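Local coordinates for protein CobC (Shigella flexneri 2a, PDB 6NRU) that probably removes the phosphate from adenosylcobalamin 5'-phosphate and from alpha-ribazole 5'-phosphate, steps in the assembly of the nucleotide loop of vitamin B12, at residues Q125-R130 against L156-A161; I164-P167 against W172-R175. All blocks are in the same frame, centred on the assembly; numbering follows the deposited sequence.

How the interactions relate
The two contacts follow one another along the chain and share helix 153-163 of the histidine phosphatase fold. Interaction 1 sets this helix against helix 124-136; interaction 2 lies in the loop that follows it, before strand 181-187. Their centres are about 10 Å apart, on the same side of the chain's centre. Phe174 joins them, since its ring packs on Ile160 and Ala161 of the 156-161 segment, with Ile160 CG2 3.9 Å from Phe174 CG. One helix thus faces helix 124-136 near the probable active site at one contact and is covered, away from the annotated sites, by Phe174 of the loop that follows it at the other.

Interaction 1: residues Q125-R130 against L156-A161; sequences QAFSQR and LSLLIA
Leu158 and Phe127 both hold CG anti to the backbone N, with chi1 at 179° and 171°, and these torsions send the leucine branch and the aromatic ring past each other in opposite directions. This is a helix-helix contact of the histidine phosphatase fold, between helix 124-136 and helix 153-163. One methyl of Leu158 does most of the touching. CD2 comes obliquely to the Phe127 ring, 4.0 Å from CE2, and at the same time touches Ser128, whose CB lies 3.7 Å away. The methyl therefore fits into the angle between the Phe127 ring and Ser128, the residue that follows Phe127, and the junction is apolar and buried. Ser128 turns its hydroxyl to helix 124-136 itself: OG, placed between the backbone N and the carbonyl carbon (chi1 62°), is hydrogen-bonded to Phe124 O, which satisfies the polar end while the CH2 serves as the packing surface.

Leu158 also rests on Phe124 and Ala168, and on the sheet side Leu156, Leu159 and Ile160 of the same helix reach strand 5-10. The Phe127 side chain lies about 4 Å, nearest atoms, from that of Glu84, the probable proton donor/acceptor, and it touches Met85, which places this end of the helix pair beside the probable active site. At the closest backbone approach the CA atoms of Ser128 and Leu158 are 7.5 Å apart, and Leu158 CD2 sits 3.7 Å from Ser128 CA.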
ATOM      1  N   GLN A 125      -9.124  10.541   8.167  1.00 69.26           N
ATOM      2  CA  GLN A 125     -10.520  10.418   7.762  1.00 72.46           C
ATOM      3  C   GLN A 125     -10.657  10.476   6.244  1.00 72.49           C
ATOM      4  O   GLN A 125     -11.349   9.648   5.642  1.00 69.84           O
ATOM      5  CB  GLN A 125     -11.357  11.512   8.430  1.00 79.65           C
ATOM      6  CG  GLN A 125     -11.371  11.429   9.952  1.00 84.20           C
ATOM      7  CD  GLN A 125     -11.823  10.070  10.460  1.00 84.20           C
ATOM      8  OE1 GLN A 125     -12.767   9.480   9.934  1.00 84.39           O
ATOM      9  NE2 GLN A 125     -11.144   9.565  11.485  1.00 84.16           N
ATOM     10  N   ALA A 126      -9.994  11.442   5.604  1.00 76.91           N
ATOM     11  CA  ALA A 126     -10.029  11.513   4.147  1.00 75.22           C
ATOM     12  C   ALA A 126      -9.293  10.336   3.519  1.00 71.04           C
ATOM     13  O   ALA A 126      -9.720   9.807   2.487  1.00 71.20           O
ATOM     14  CB  ALA A 126      -9.431  12.834   3.667  1.00 77.36           C
ATOM     15  N   PHE A 127      -8.186   9.912   4.132  1.00 64.18           N
ATOM     16  CA  PHE A 127      -7.430   8.777   3.612  1.00 56.68           C
ATOM     17  C   PHE A 127      -8.248   7.493   3.688  1.00 55.14           C
ATOM     18  O   PHE A 127      -8.328   6.734   2.717  1.00 53.45           O
ATOM     19  CB  PHE A 127      -6.118   8.641   4.384  1.00 53.02           C
ATOM     20  CG  PHE A 127      -5.348   7.388   4.074  1.00 47.15           C
ATOM     21  CD1 PHE A 127      -4.569   7.302   2.930  1.00 43.90           C
ATOM     22  CD2 PHE A 127      -5.385   6.302   4.941  1.00 44.73           C
ATOM     23  CE1 PHE A 127      -3.851   6.153   2.648  1.00 40.19           C
ATOM     24  CE2 PHE A 127      -4.670   5.149   4.667  1.00 41.32           C
ATOM     25  CZ  PHE A 127      -3.902   5.074   3.519  1.00 39.64           C
ATOM     26  N   SER A 128      -8.876   7.239   4.841  1.00 55.57           N
ATOM     27  CA  SER A 128      -9.657   6.016   4.994  1.00 51.34           C
ATOM     28  C   SER A 128     -10.919   6.039   4.142  1.00 50.31           C
ATOM     29  O   SER A 128     -11.426   4.977   3.766  1.00 50.03           O
ATOM     30  CB  SER A 128     -10.007   5.788   6.468  1.00 52.10           C
ATOM     31  OG  SER A 128     -10.801   6.840   6.986  1.00 56.82           O
ATOM     32  N   GLN A 129     -11.442   7.228   3.826  1.00 50.60           N
ATOM     33  CA  GLN A 129     -12.577   7.306   2.912  1.00 50.22           C
ATOM     34  C   GLN A 129     -12.153   7.021   1.478  1.00 46.83           C
ATOM     35  O   GLN A 129     -12.936   6.465   0.702  1.00 46.55           O
ATOM     36  CB  GLN A 129     -13.242   8.679   3.001  1.00 54.88           C
ATOM     37  CG  GLN A 129     -14.106   8.884   4.232  1.00 59.32           C
ATOM     38  CD  GLN A 129     -14.262  10.356   4.589  1.00 65.71           C
ATOM     39  OE1 GLN A 129     -13.748  11.235   3.892  1.00 67.31           O
ATOM     40  NE2 GLN A 129     -14.970  10.631   5.681  1.00 68.64           N
ATOM     41  N   ARG A 130     -10.928   7.404   1.110  1.00 45.19           N
ATOM     42  CA  ARG A 130     -10.398   7.061  -0.206  1.00 41.91           C
ATOM     43  C   ARG A 130     -10.343   5.553  -0.391  1.00 39.26           C
ATOM     44  O   ARG A 130     -10.739   5.025  -1.436  1.00 39.51           O
ATOM     45  CB  ARG A 130      -9.001   7.656  -0.376  1.00 39.80           C
ATOM     46  CG  ARG A 130      -8.909   8.861  -1.280  1.00 42.49           C
ATOM     47  CD  ARG A 130      -7.509   9.426  -1.185  1.00 42.74           C
ATOM     48  NE  ARG A 130      -6.529   8.347  -1.088  1.00 38.85           N
ATOM     49  CZ  ARG A 130      -5.309   8.478  -0.579  1.00 35.62           C
ATOM     50  NH1 ARG A 130      -4.902   9.649  -0.106  1.00 36.81           N
ATOM     51  NH2 ARG A 130      -4.493   7.434  -0.541  1.00 31.76           N
ATOM     52  N   LEU A 156      -2.673  -0.779   2.168  1.00 33.67           N
ATOM     53  CA  LEU A 156      -2.921  -2.216   2.106  1.00 30.97           C
ATOM     54  C   LEU A 156      -3.349  -2.767   3.459  1.00 29.78           C
ATOM     55  O   LEU A 156      -4.228  -3.634   3.529  1.00 29.39           O
ATOM     56  CB  LEU A 156      -1.674  -2.935   1.592  1.00 29.91           C
ATOM     57  CG  LEU A 156      -1.252  -2.573   0.165  1.00 29.41           C
ATOM     58  CD1 LEU A 156       0.062  -3.236  -0.194  1.00 29.13           C
ATOM     59  CD2 LEU A 156      -2.334  -2.968  -0.817  1.00 30.05           C
ATOM     60  N   SER A 157      -2.743  -2.277   4.545  1.00 29.70           N
ATOM     61  CA  SER A 157      -3.141  -2.732   5.875  1.00 30.11           C
ATOM     62  C   SER A 157      -4.577  -2.341   6.180  1.00 30.15           C
ATOM     63  O   SER A 157      -5.336  -3.130   6.756  1.00 29.49           O
ATOM     64  CB  SER A 157      -2.203  -2.156   6.930  1.00 32.11           C
ATOM     65  OG  SER A 157      -2.435  -0.772   7.092  1.00 35.04           O
ATOM     66  N   LEU A 158      -4.968  -1.119   5.806  1.00 31.34           N
ATOM     67  CA  LEU A 158      -6.347  -0.689   6.002  1.00 32.58           C
ATOM     68  C   LEU A 158      -7.294  -1.403   5.047  1.00 34.43           C
ATOM     69  O   LEU A 158      -8.458  -1.641   5.390  1.00 34.69           O
ATOM     70  CB  LEU A 158      -6.455   0.823   5.827  1.00 32.81           C
ATOM     71  CG  LEU A 158      -7.855   1.412   5.986  1.00 33.08           C
ATOM     72  CD1 LEU A 158      -8.417   1.049   7.345  1.00 33.31           C
ATOM     73  CD2 LEU A 158      -7.821   2.917   5.797  1.00 34.23           C
ATOM     74  N   LEU A 159      -6.818  -1.750   3.850  1.00 37.14           N
ATOM     75  CA  LEU A 159      -7.643  -2.524   2.931  1.00 38.92           C
ATOM     76  C   LEU A 159      -8.000  -3.872   3.537  1.00 39.97           C
ATOM     77  O   LEU A 159      -9.164  -4.287   3.516  1.00 42.17           O
ATOM     78  CB  LEU A 159      -6.918  -2.706   1.596  1.00 38.36           C
ATOM     79  CG  LEU A 159      -7.694  -3.464   0.519  1.00 38.00           C
ATOM     80  CD1 LEU A 159      -8.771  -2.583  -0.079  1.00 38.97           C
ATOM     81  CD2 LEU A 159      -6.759  -3.973  -0.562  1.00 38.47           C
ATOM     82  N   ILE A 160      -7.006  -4.566   4.096  1.00 35.59           N
ATOM     83  CA  ILE A 160      -7.267  -5.842   4.754  1.00 34.68           C
ATOM     84  C   ILE A 160      -8.293  -5.663   5.864  1.00 34.19           C
ATOM     85  O   ILE A 160      -9.287  -6.393   5.936  1.00 34.77           O
ATOM     86  CB  ILE A 160      -5.959  -6.448   5.295  1.00 34.53           C
ATOM     87  CG1 ILE A 160      -4.988  -6.746   4.153  1.00 34.58           C
ATOM     88  CG2 ILE A 160      -6.250  -7.716   6.084  1.00 33.55           C
ATOM     89  CD1 ILE A 160      -3.623  -7.200   4.624  1.00 33.08           C
ATOM     90  N   ALA A 161      -8.075  -4.670   6.734  1.00 33.56           N
ATOM     91  CA  ALA A 161      -8.933  -4.498   7.903  1.00 30.10           C
ATOM     92  C   ALA A 161     -10.375  -4.213   7.507  1.00 36.25           C
ATOM     93  O   ALA A 161     -11.307  -4.784   8.083  1.00 39.91           O
ATOM     94  CB  ALA A 161      -8.392  -3.380   8.795  1.00 30.24           C
TER

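Interaction 2: residues I164-P167 against W172-R175; sequences IGMP and WHFR
The Phe174 ring meets the selenium of Met166, a selenomethionine, at its edge, while one face is approached by CB of its neighbour His173, 3.9 Å above the plane and offset toward the rim. SE lies almost exactly in the ring plane, 87° off the normal, at 3.5 Å from Phe174 CZ, with its centroid distance 4.7 Å: a Met-aromatic contact of the edge type. Ile164 reaches the same corner from another angle, its CD1 lying obliquely 3.7 Å from Phe174 CZ, so that the selenium and a methyl group both meet the same ring atom. The Met166 chain is bent at its last torsion (chi3 78°), which turns CE away from the phenyl ring and across to the imidazole, where it approaches His173 CD2 obliquely at 4.1 Å.

The contact closes a short loop after helix 153-163. Gly165, with positive phi, is the C-prime residue of the Schellman motif ending that helix, in which Met166 N returns to Ala161 O and Gly165 N to Arg162 O; Arg162 NH1 also binds Met166 O. The touching groups lie at or near the surface and form no polar bond with one another, so cohesion comes from dispersion, probably helped by the weakly positive C-H rim of Phe174 facing the electron-rich selenium.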
ATOM      1  N   ILE A 164     -12.386  -7.378   5.842  1.00 43.12           N
ATOM      2  CA  ILE A 164     -12.854  -8.441   6.724  1.00 45.49           C
ATOM      3  C   ILE A 164     -13.784  -7.856   7.783  1.00 51.57           C
ATOM      4  O   ILE A 164     -14.155  -8.538   8.746  1.00 54.21           O
ATOM      5  CB  ILE A 164     -11.675  -9.210   7.351  1.00 41.78           C
ATOM      6  CG1 ILE A 164     -10.912  -8.352   8.353  1.00 41.29           C
ATOM      7  CG2 ILE A 164     -10.711  -9.664   6.277  1.00 39.77           C
ATOM      8  CD1 ILE A 164      -9.707  -9.065   8.946  1.00 40.78           C
ATOM      9  N   GLY A 165     -14.181  -6.596   7.606  1.00 54.78           N
ATOM     10  CA  GLY A 165     -15.243  -6.019   8.403  1.00 55.63           C
ATOM     11  C   GLY A 165     -14.826  -5.392   9.711  1.00 56.14           C
ATOM     12  O   GLY A 165     -15.637  -5.334  10.644  1.00 58.56           O
HETATM   13  N   MSE A 166     -13.590  -4.919   9.817  1.00 50.55           N
HETATM   14  CA  MSE A 166     -13.139  -4.252  11.032  1.00 47.90           C
HETATM   15  C   MSE A 166     -13.049  -2.738  10.852  1.00 45.41           C
HETATM   16  O   MSE A 166     -12.916  -2.255   9.730  1.00 45.70           O
HETATM   17  CB  MSE A 166     -11.777  -4.793  11.482  1.00 46.30           C
HETATM   18  CG  MSE A 166     -11.625  -6.295  11.469  1.00 44.84           C
HETATM   19 SE   MSE A 166      -9.763  -6.835  11.695  0.39 42.35          SE
HETATM   20  CE  MSE A 166      -9.586  -6.590  13.604  1.00 42.53           C
ATOM     21  N   PRO A 167     -13.122  -1.993  11.958  1.00 43.28           N
ATOM     22  CA  PRO A 167     -12.982  -0.535  11.871  1.00 43.38           C
ATOM     23  C   PRO A 167     -11.610  -0.133  11.357  1.00 43.30           C
ATOM     24  O   PRO A 167     -10.656  -0.914  11.356  1.00 41.57           O
ATOM     25  CB  PRO A 167     -13.193  -0.066  13.317  1.00 42.99           C
ATOM     26  CG  PRO A 167     -12.918  -1.266  14.156  1.00 42.69           C
ATOM     27  CD  PRO A 167     -13.385  -2.433  13.339  1.00 42.54           C
ATOM     28  N   TRP A 172      -3.800  -1.698  12.127  1.00 53.74           N
ATOM     29  CA  TRP A 172      -2.469  -1.938  12.665  1.00 53.73           C
ATOM     30  C   TRP A 172      -2.277  -3.353  13.187  1.00 51.60           C
ATOM     31  O   TRP A 172      -1.189  -3.666  13.684  1.00 51.32           O
ATOM     32  CB  TRP A 172      -2.172  -0.925  13.771  1.00 57.06           C
ATOM     33  CG  TRP A 172      -2.277   0.478  13.283  1.00 59.72           C
ATOM     34  CD1 TRP A 172      -3.273   1.367  13.555  1.00 61.41           C
ATOM     35  CD2 TRP A 172      -1.359   1.154  12.415  1.00 60.54           C
ATOM     36  NE1 TRP A 172      -3.028   2.560  12.919  1.00 62.77           N
ATOM     37  CE2 TRP A 172      -1.858   2.454  12.212  1.00 61.77           C
ATOM     38  CE3 TRP A 172      -0.161   0.787  11.794  1.00 60.85           C
ATOM     39  CZ2 TRP A 172      -1.202   3.389  11.415  1.00 62.83           C
ATOM     40  CZ3 TRP A 172       0.488   1.715  11.003  1.00 61.79           C
ATOM     41  CH2 TRP A 172      -0.034   3.000  10.821  1.00 62.86           C
ATOM     42  N   HIS A 173      -3.294  -4.208  13.093  1.00 49.84           N
ATOM     43  CA  HIS A 173      -3.115  -5.625  13.375  1.00 48.63           C
ATOM     44  C   HIS A 173      -2.499  -6.378  12.203  1.00 49.03           C
ATOM     45  O   HIS A 173      -2.136  -7.549  12.363  1.00 50.05           O
ATOM     46  CB  HIS A 173      -4.454  -6.271  13.744  1.00 46.33           C
ATOM     47  CG  HIS A 173      -5.006  -5.825  15.063  1.00 44.20           C
ATOM     48  ND1 HIS A 173      -4.334  -6.005  16.253  1.00 44.64           N
ATOM     49  CD2 HIS A 173      -6.177  -5.224  15.381  1.00 43.48           C
ATOM     50  CE1 HIS A 173      -5.062  -5.526  17.245  1.00 45.08           C
ATOM     51  NE2 HIS A 173      -6.186  -5.046  16.743  1.00 45.00           N
ATOM     52  N   PHE A 174      -2.369  -5.735  11.035  1.00 49.31           N
ATOM     53  CA  PHE A 174      -1.871  -6.364   9.808  1.00 50.61           C
ATOM     54  C   PHE A 174      -0.800  -5.467   9.197  1.00 52.82           C
ATOM     55  O   PHE A 174      -1.064  -4.743   8.236  1.00 54.37           O
ATOM     56  CB  PHE A 174      -3.005  -6.615   8.811  1.00 49.93           C
ATOM     57  CG  PHE A 174      -4.279  -7.079   9.442  1.00 51.62           C
ATOM     58  CD1 PHE A 174      -4.513  -8.429   9.644  1.00 53.37           C
ATOM     59  CD2 PHE A 174      -5.249  -6.168   9.828  1.00 52.16           C
ATOM     60  CE1 PHE A 174      -5.687  -8.862  10.224  1.00 54.96           C
ATOM     61  CE2 PHE A 174      -6.425  -6.593  10.410  1.00 53.69           C
ATOM     62  CZ  PHE A 174      -6.645  -7.941  10.607  1.00 55.03           C
ATOM     63  N   ARG A 175       0.411  -5.524   9.742  1.00 53.80           N
ATOM     64  CA  ARG A 175       1.521  -4.814   9.123  1.00 55.84           C
ATOM     65  C   ARG A 175       1.927  -5.515   7.832  1.00 51.84           C
ATOM     66  O   ARG A 175       2.171  -6.726   7.820  1.00 51.86           O
ATOM     67  CB  ARG A 175       2.703  -4.732  10.085  1.00 63.19           C
ATOM     68  CG  ARG A 175       2.706  -3.480  10.947  1.00 68.33           C
ATOM     69  CD  ARG A 175       4.111  -2.914  11.100  1.00 72.74           C
ATOM     70  NE  ARG A 175       4.807  -3.460  12.264  1.00 76.70           N
ATOM     71  CZ  ARG A 175       5.871  -4.255  12.200  1.00 78.69           C
ATOM     72  NH1 ARG A 175       6.374  -4.603  11.023  1.00 78.98           N
ATOM     73  NH2 ARG A 175       6.436  -4.699  13.315  1.00 80.14           N
TER